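Long-range contacts in arginyl-trna synthetase (Thermus thermophilus, PDB 1IQ0), which probably joins arginine to its cognate tRNA at the expense of ATP, as a class I aminoacyl-tRNA synthetase acting as a monomer: residues H381-E386 / T449-Q454; D406-E411 / I455-Q460. All blocks are in the same frame, centred on the assembly; numbering follows the deposited sequence.

Contact 1: H381-E386 / T449-Q454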
loop_
_atom_site.group_PDB
_atom_site.type_symbol
_atom_site.label_atom_id
_atom_site.label_comp_id
_atom_site.label_asym_id
_atom_site.label_seq_id
_atom_site.Cartn_x
_atom_site.Cartn_y
_atom_site.Cartn_z
ATOM N N HIS A 381 9.188 -5.919 7.783
ATOM C CA HIS A 381 9.004 -6.107 6.351
ATOM C C HIS A 381 9.445 -4.963 5.456
ATOM O O HIS A 381 9.540 -3.810 5.870
ATOM C CB HIS A 381 7.533 -6.411 6.052
ATOM C CG HIS A 381 6.948 -7.468 6.932
ATOM N ND1 HIS A 381 6.035 -7.185 7.924
ATOM C CD2 HIS A 381 7.144 -8.808 6.969
ATOM C CE1 HIS A 381 5.691 -8.306 8.534
ATOM N NE2 HIS A 381 6.349 -9.306 7.972
ATOM N N HIS A 382 9.694 -5.319 4.207
ATOM C CA HIS A 382 10.094 -4.379 3.174
ATOM C C HIS A 382 9.134 -4.548 2.001
ATOM O O HIS A 382 8.756 -5.665 1.640
ATOM C CB HIS A 382 11.520 -4.669 2.686
ATOM C CG HIS A 382 12.582 -3.876 3.385
ATOM N ND1 HIS A 382 13.903 -3.896 2.993
ATOM C CD2 HIS A 382 12.518 -3.034 4.445
ATOM C CE1 HIS A 382 14.607 -3.101 3.780
ATOM N NE2 HIS A 382 13.791 -2.566 4.669
ATOM N N LEU A 383 8.729 -3.434 1.417
ATOM C CA LEU A 383 7.862 -3.467 0.262
ATOM C C LEU A 383 8.680 -2.724 -0.790
ATOM O O LEU A 383 8.668 -1.492 -0.853
ATOM C CB LEU A 383 6.537 -2.750 0.560
ATOM C CG LEU A 383 5.418 -2.876 -0.481
ATOM C CD1 LEU A 383 5.273 -4.329 -0.900
ATOM C CD2 LEU A 383 4.106 -2.348 0.095
ATOM N N ALA A 384 9.432 -3.484 -1.580
ATOM C CA ALA A 384 10.283 -2.910 -2.616
ATOM C C ALA A 384 9.527 -2.786 -3.932
ATOM O O ALA A 384 8.761 -3.672 -4.305
ATOM C CB ALA A 384 11.529 -3.775 -2.804
ATOM N N TYR A 385 9.753 -1.686 -4.640
ATOM C CA TYR A 385 9.064 -1.466 -5.901
ATOM C C TYR A 385 10.009 -1.087 -7.033
ATOM O O TYR A 385 11.083 -0.533 -6.804
ATOM C CB TYR A 385 8.014 -0.375 -5.715
ATOM C CG TYR A 385 8.601 0.925 -5.231
ATOM C CD1 TYR A 385 9.127 1.854 -6.130
ATOM C CD2 TYR A 385 8.650 1.222 -3.862
ATOM C CE1 TYR A 385 9.684 3.049 -5.678
ATOM C CE2 TYR A 385 9.204 2.412 -3.404
ATOM C CZ TYR A 385 9.716 3.320 -4.315
ATOM O OH TYR A 385 10.233 4.513 -3.867
ATOM N N GLU A 386 9.596 -1.400 -8.256
ATOM C CA GLU A 386 10.386 -1.088 -9.439
ATOM C C GLU A 386 10.183 0.346 -9.916
ATOM O O GLU A 386 9.333 1.082 -9.409
ATOM C CB GLU A 386 10.041 -2.047 -10.579
ATOM C CG GLU A 386 10.994 -3.218 -10.726
ATOM C CD GLU A 386 12.443 -2.779 -10.881
ATOM O OE1 GLU A 386 12.688 -1.617 -11.276
ATOM O OE2 GLU A 386 13.340 -3.608 -10.617
ATOM N N THR A 449 -0.103 -2.744 -10.723
ATOM C CA THR A 449 0.993 -3.604 -11.172
ATOM C C THR A 449 1.877 -4.091 -10.024
ATOM O O THR A 449 2.314 -3.294 -9.196
ATOM C CB THR A 449 1.880 -2.846 -12.180
ATOM O OG1 THR A 449 1.086 -2.442 -13.303
ATOM C CG2 THR A 449 3.035 -3.716 -12.649
ATOM N N GLU A 450 2.137 -5.395 -9.984
ATOM C CA GLU A 450 2.989 -5.990 -8.952
ATOM C C GLU A 450 4.211 -5.107 -8.777
ATOM O O GLU A 450 4.827 -4.700 -9.759
ATOM C CB GLU A 450 3.460 -7.380 -9.375
ATOM C CG GLU A 450 2.367 -8.319 -9.829
ATOM C CD GLU A 450 2.917 -9.666 -10.256
ATOM O OE1 GLU A 450 2.161 -10.448 -10.869
ATOM O OE2 GLU A 450 4.105 -9.939 -9.973
ATOM N N PRO A 451 4.589 -4.815 -7.524
ATOM C CA PRO A 451 5.740 -3.972 -7.171
ATOM C C PRO A 451 7.051 -4.358 -7.869
ATOM O O PRO A 451 7.848 -3.496 -8.236
ATOM C CB PRO A 451 5.835 -4.135 -5.651
ATOM C CG PRO A 451 4.423 -4.440 -5.248
ATOM C CD PRO A 451 3.993 -5.409 -6.313
ATOM N N LYS A 452 7.266 -5.655 -8.042
ATOM C CA LYS A 452 8.478 -6.164 -8.684
ATOM C C LYS A 452 8.544 -5.836 -10.175
ATOM O O LYS A 452 9.607 -5.920 -10.792
ATOM C CB LYS A 452 8.559 -7.680 -8.483
ATOM C CG LYS A 452 8.723 -8.091 -7.024
ATOM C CD LYS A 452 7.761 -9.206 -6.611
ATOM C CE LYS A 452 6.333 -8.699 -6.414
ATOM N NZ LYS A 452 5.711 -8.216 -7.673
ATOM N N LYS A 453 7.405 -5.469 -10.752
ATOM C CA LYS A 453 7.349 -5.129 -12.167
ATOM C C LYS A 453 7.426 -3.625 -12.374
ATOM O O LYS A 453 6.922 -2.846 -11.567
ATOM C CB LYS A 453 6.066 -5.670 -12.807
ATOM C CG LYS A 453 6.083 -7.168 -13.082
ATOM C CD LYS A 453 4.745 -7.635 -13.654
ATOM C CE LYS A 453 4.866 -8.972 -14.377
ATOM N NZ LYS A 453 5.424 -10.059 -13.532
ATOM N N GLN A 454 8.066 -3.234 -13.468
ATOM C CA GLN A 454 8.238 -1.835 -13.839
ATOM C C GLN A 454 6.918 -1.272 -14.396
ATOM O O GLN A 454 6.129 -2.003 -14.995
ATOM C CB GLN A 454 9.334 -1.752 -14.900
ATOM C CG GLN A 454 10.076 -0.440 -14.989
ATOM C CD GLN A 454 11.256 -0.524 -15.941
ATOM O OE1 GLN A 454 11.086 -0.687 -17.151
ATOM N NE2 GLN A 454 12.464 -0.425 -15.396
#

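Contact 2: D406-E411 / I455-Q460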
loop_
_atom_site.group_PDB
_atom_site.type_symbol
_atom_site.label_atom_id
_atom_site.label_comp_id
_atom_site.label_asym_id
_atom_site.label_seq_id
_atom_site.Cartn_x
_atom_site.Cartn_y
_atom_site.Cartn_z
ATOM N N ASP A 406 4.087 17.218 -9.371
ATOM C CA ASP A 406 3.126 18.301 -9.501
ATOM C C ASP A 406 2.743 18.541 -10.960
ATOM O O ASP A 406 1.603 18.905 -11.253
ATOM C CB ASP A 406 3.675 19.586 -8.888
ATOM C CG ASP A 406 3.757 19.517 -7.378
ATOM O OD1 ASP A 406 2.949 18.781 -6.767
ATOM O OD2 ASP A 406 4.618 20.212 -6.804
ATOM N N GLU A 407 3.690 18.329 -11.870
ATOM C CA GLU A 407 3.412 18.514 -13.287
ATOM C C GLU A 407 2.569 17.358 -13.806
ATOM O O GLU A 407 1.648 17.571 -14.586
ATOM C CB GLU A 407 4.708 18.612 -14.089
ATOM C CG GLU A 407 5.513 19.862 -13.780
ATOM C CD GLU A 407 6.839 19.893 -14.515
ATOM O OE1 GLU A 407 6.828 19.950 -15.765
ATOM O OE2 GLU A 407 7.889 19.854 -13.837
ATOM N N VAL A 408 2.882 16.136 -13.383
ATOM C CA VAL A 408 2.105 14.992 -13.828
ATOM C C VAL A 408 0.672 15.186 -13.348
ATOM O O VAL A 408 -0.274 14.901 -14.076
ATOM C CB VAL A 408 2.664 13.660 -13.283
ATOM C CG1 VAL A 408 1.730 12.511 -13.659
ATOM C CG2 VAL A 408 4.049 13.393 -13.872
ATOM N N LEU A 409 0.513 15.697 -12.129
ATOM C CA LEU A 409 -0.814 15.940 -11.587
ATOM C C LEU A 409 -1.570 16.968 -12.423
ATOM O O LEU A 409 -2.723 16.741 -12.801
ATOM C CB LEU A 409 -0.729 16.427 -10.139
ATOM C CG LEU A 409 -0.383 15.385 -9.071
ATOM C CD1 LEU A 409 -0.264 16.052 -7.706
ATOM C CD2 LEU A 409 -1.461 14.313 -9.045
ATOM N N GLU A 410 -0.925 18.094 -12.723
ATOM C CA GLU A 410 -1.578 19.142 -13.499
ATOM C C GLU A 410 -1.931 18.698 -14.911
ATOM O O GLU A 410 -3.018 18.985 -15.395
ATOM C CB GLU A 410 -0.707 20.400 -13.564
ATOM C CG GLU A 410 0.559 20.260 -14.392
ATOM C CD GLU A 410 1.187 21.606 -14.724
ATOM O OE1 GLU A 410 2.273 21.620 -15.340
ATOM O OE2 GLU A 410 0.591 22.649 -14.372
ATOM N N GLU A 411 -1.012 18.004 -15.571
ATOM C CA GLU A 411 -1.243 17.535 -16.928
ATOM C C GLU A 411 -2.348 16.476 -16.968
ATOM O O GLU A 411 -3.139 16.441 -17.909
ATOM C CB GLU A 411 0.056 16.975 -17.512
ATOM C CG GLU A 411 -0.059 16.385 -18.925
ATOM C CD GLU A 411 -0.629 17.365 -19.947
ATOM O OE1 GLU A 411 -0.587 18.587 -19.696
ATOM O OE2 GLU A 411 -1.108 16.912 -21.010
ATOM N N ILE A 455 6.679 0.021 -14.191
ATOM C CA ILE A 455 5.463 0.662 -14.693
ATOM C C ILE A 455 5.794 1.765 -15.701
ATOM O O ILE A 455 6.778 2.482 -15.545
ATOM C CB ILE A 455 4.652 1.332 -13.555
ATOM C CG1 ILE A 455 4.165 0.293 -12.552
ATOM C CG2 ILE A 455 3.463 2.080 -14.133
ATOM C CD1 ILE A 455 3.494 0.910 -11.343
ATOM N N ASP A 456 4.972 1.896 -16.733
ATOM C CA ASP A 456 5.153 2.959 -17.722
ATOM C C ASP A 456 3.855 3.760 -17.680
ATOM O O ASP A 456 2.840 3.327 -18.221
ATOM C CB ASP A 456 5.354 2.389 -19.133
ATOM C CG ASP A 456 5.692 3.471 -20.161
ATOM O OD1 ASP A 456 5.495 4.664 -19.862
ATOM O OD2 ASP A 456 6.153 3.129 -21.274
ATOM N N PHE A 457 3.881 4.918 -17.025
ATOM C CA PHE A 457 2.687 5.748 -16.922
ATOM C C PHE A 457 2.465 6.611 -18.160
ATOM O O PHE A 457 3.244 7.528 -18.432
ATOM C CB PHE A 457 2.764 6.658 -15.695
ATOM C CG PHE A 457 1.510 7.463 -15.465
ATOM C CD1 PHE A 457 0.412 6.897 -14.814
ATOM C CD2 PHE A 457 1.404 8.765 -15.944
ATOM C CE1 PHE A 457 -0.777 7.615 -14.647
ATOM C CE2 PHE A 457 0.221 9.494 -15.784
ATOM C CZ PHE A 457 -0.877 8.912 -15.132
ATOM N N ARG A 458 1.401 6.320 -18.905
ATOM C CA ARG A 458 1.077 7.097 -20.104
ATOM C C ARG A 458 -0.291 7.727 -19.861
ATOM O O ARG A 458 -1.266 7.027 -19.608
ATOM C CB ARG A 458 1.060 6.184 -21.334
ATOM C CG ARG A 458 2.292 5.282 -21.420
ATOM C CD ARG A 458 2.246 4.358 -22.629
ATOM N NE ARG A 458 2.775 4.995 -23.830
ATOM C CZ ARG A 458 4.073 5.136 -24.092
ATOM N NH1 ARG A 458 4.980 4.682 -23.238
ATOM N NH2 ARG A 458 4.462 5.742 -25.206
ATOM N N TYR A 459 -0.350 9.053 -19.916
ATOM C CA TYR A 459 -1.584 9.785 -19.655
ATOM C C TYR A 459 -2.877 9.243 -20.254
ATOM O O TYR A 459 -3.782 8.846 -19.519
ATOM C CB TYR A 459 -1.430 11.250 -20.070
ATOM C CG TYR A 459 -0.413 12.021 -19.260
ATOM C CD1 TYR A 459 0.880 12.234 -19.743
ATOM C CD2 TYR A 459 -0.742 12.539 -18.009
ATOM C CE1 TYR A 459 1.819 12.951 -18.996
ATOM C CE2 TYR A 459 0.182 13.253 -17.258
ATOM C CZ TYR A 459 1.458 13.458 -17.754
ATOM O OH TYR A 459 2.359 14.184 -17.021
ATOM N N GLN A 460 -2.973 9.232 -21.580
ATOM C CA GLN A 460 -4.191 8.772 -22.251
ATOM C C GLN A 460 -4.612 7.370 -21.833
ATOM O O GLN A 460 -5.773 7.124 -21.516
ATOM C CB GLN A 460 -4.017 8.834 -23.773
ATOM C CG GLN A 460 -5.298 8.529 -24.546
ATOM C CD GLN A 460 -5.200 8.875 -26.025
ATOM O OE1 GLN A 460 -4.982 10.032 -26.392
ATOM N NE2 GLN A 460 -5.368 7.872 -26.880
#

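Contact 1: H381-E386 / T449-Q454
The backbone N of Glu386, just past strand residues 381-385, donates a hydrogen bond to Pro451 O across 2.7 Å, with 144° at the hydrogen. Pro451 is the first inner residue of a type I beta turn from Glu450 to Lys453, closed by Lys453 N to Glu450 O. The same Pro451 O also takes a CA-H...O contact from Tyr385 CA at 3.3 Å, so one carbonyl grips two consecutive residues.

Among the side chains, the proline ring lies alongside the strand: its CB sits 3.3 Å from Ala384 O, while its CG reaches the CD1 branch of Leu383 at 4.4 Å. Tyr385 offers only its CB, 4.3 Å from Pro451 CB, because chi1 of 58° places CG between the backbone N and the carbonyl carbon and carries the ring away, where OH bonds to Asn125. Glu386 rests its aliphatic part on the turn, with CG 3.0 Å from Lys452 O and CB 3.4 Å from Lys453 O. Its chain then bends at chi2 (-55°), and OE2 forms a salt bridge with Arg356. On the turn itself, Glu450 OE2 forms a salt bridge of 3.3 Å, with a weak hydrogen bond, to NZ of the poorly ordered Lys452; Lys453 NZ is a longer partner.

Helix 120-138 lies against both partners, its Leu128 touching Leu383, Tyr385 and Pro451 and its Arg124 bonding to Lys453 O. His526 of helix 525-544 meets Pro451. Strands 348-354 and 380-390 are parallel neighbours in the Rossmann-like sheet of the class I catalytic domain, and the turn leads into 455-457, the next parallel strand.

Contact 2: D406-E411 / I455-Q460
Tyr459 lays one face of its ring against Glu411, whose CG stands 3.7 Å from the ring centroid, 22° off the normal, in a CH-pi contact displaced toward the hydroxyl-bearing rim. With Glu411 CG anti to the backbone N (chi1 177°), the methylene is brought over the ring; the chain then bends at chi2, and the carboxylate plane stands nearly perpendicular to the aromatic one. A charged residue thus serves the contact through its hydrocarbon part, while its oxygens form salt bridges with Arg414 and Arg415 of its own helix.

Apolar and van der Waals contacts gather on Val408. Its CG1 lies 4.0 Å from Phe457 CE2, obliquely to that ring, and at the same separation from Tyr459 CE2. The tyrosine hydroxyl reaches the helix backbone, OH being 3.3 Å from Val408 CA, while Val408 O lies at the ring's edge, 3.6 Å from Tyr459 CE2. Shortening Tyr459 to an alanine is likely to open a gap beside Val408 and take the aromatic face from Glu411 CG.

Polar bonds work around 455-460 rather than across to the helix; Tyr459 N is hydrogen-bonded to Glu391.

Helix 405-423 packs on the junction of strand 455-457 and helix 459-463, at the edge of the mixed sheet, with Leu390 of the adjoining strand touching Val408, Phe457 and Tyr459. Strand 380-390, helices 405-423 and 430-448, and the parallel neighbouring strand 455-457 together form a beta-alpha-beta type crossover, as in the nucleotide-binding fold of class I synthetases.

Along the chain 381-386 comes first, then 406-411, then 449-454 and 455-460, so contacts 1 and 2 alternate in the sequence. Their centres are 19 Å apart, yet the two later segments are continuous, and Thr449 CB packs 3.9 Å from Ile455 CG1. Both contacts reach one mixed sheet, where strand 380-390 runs parallel to the outermost strand 455-457. Contact 1 joins the loop before that outer strand to its neighbour, and contact 2 joins the end of that strand and the start of helix 459-463 to helix 405-423. Helix 120-138 touches both, which probably ties this edge of the sheet to the predicted HIGH region, associated with ATP binding in class I synthetases.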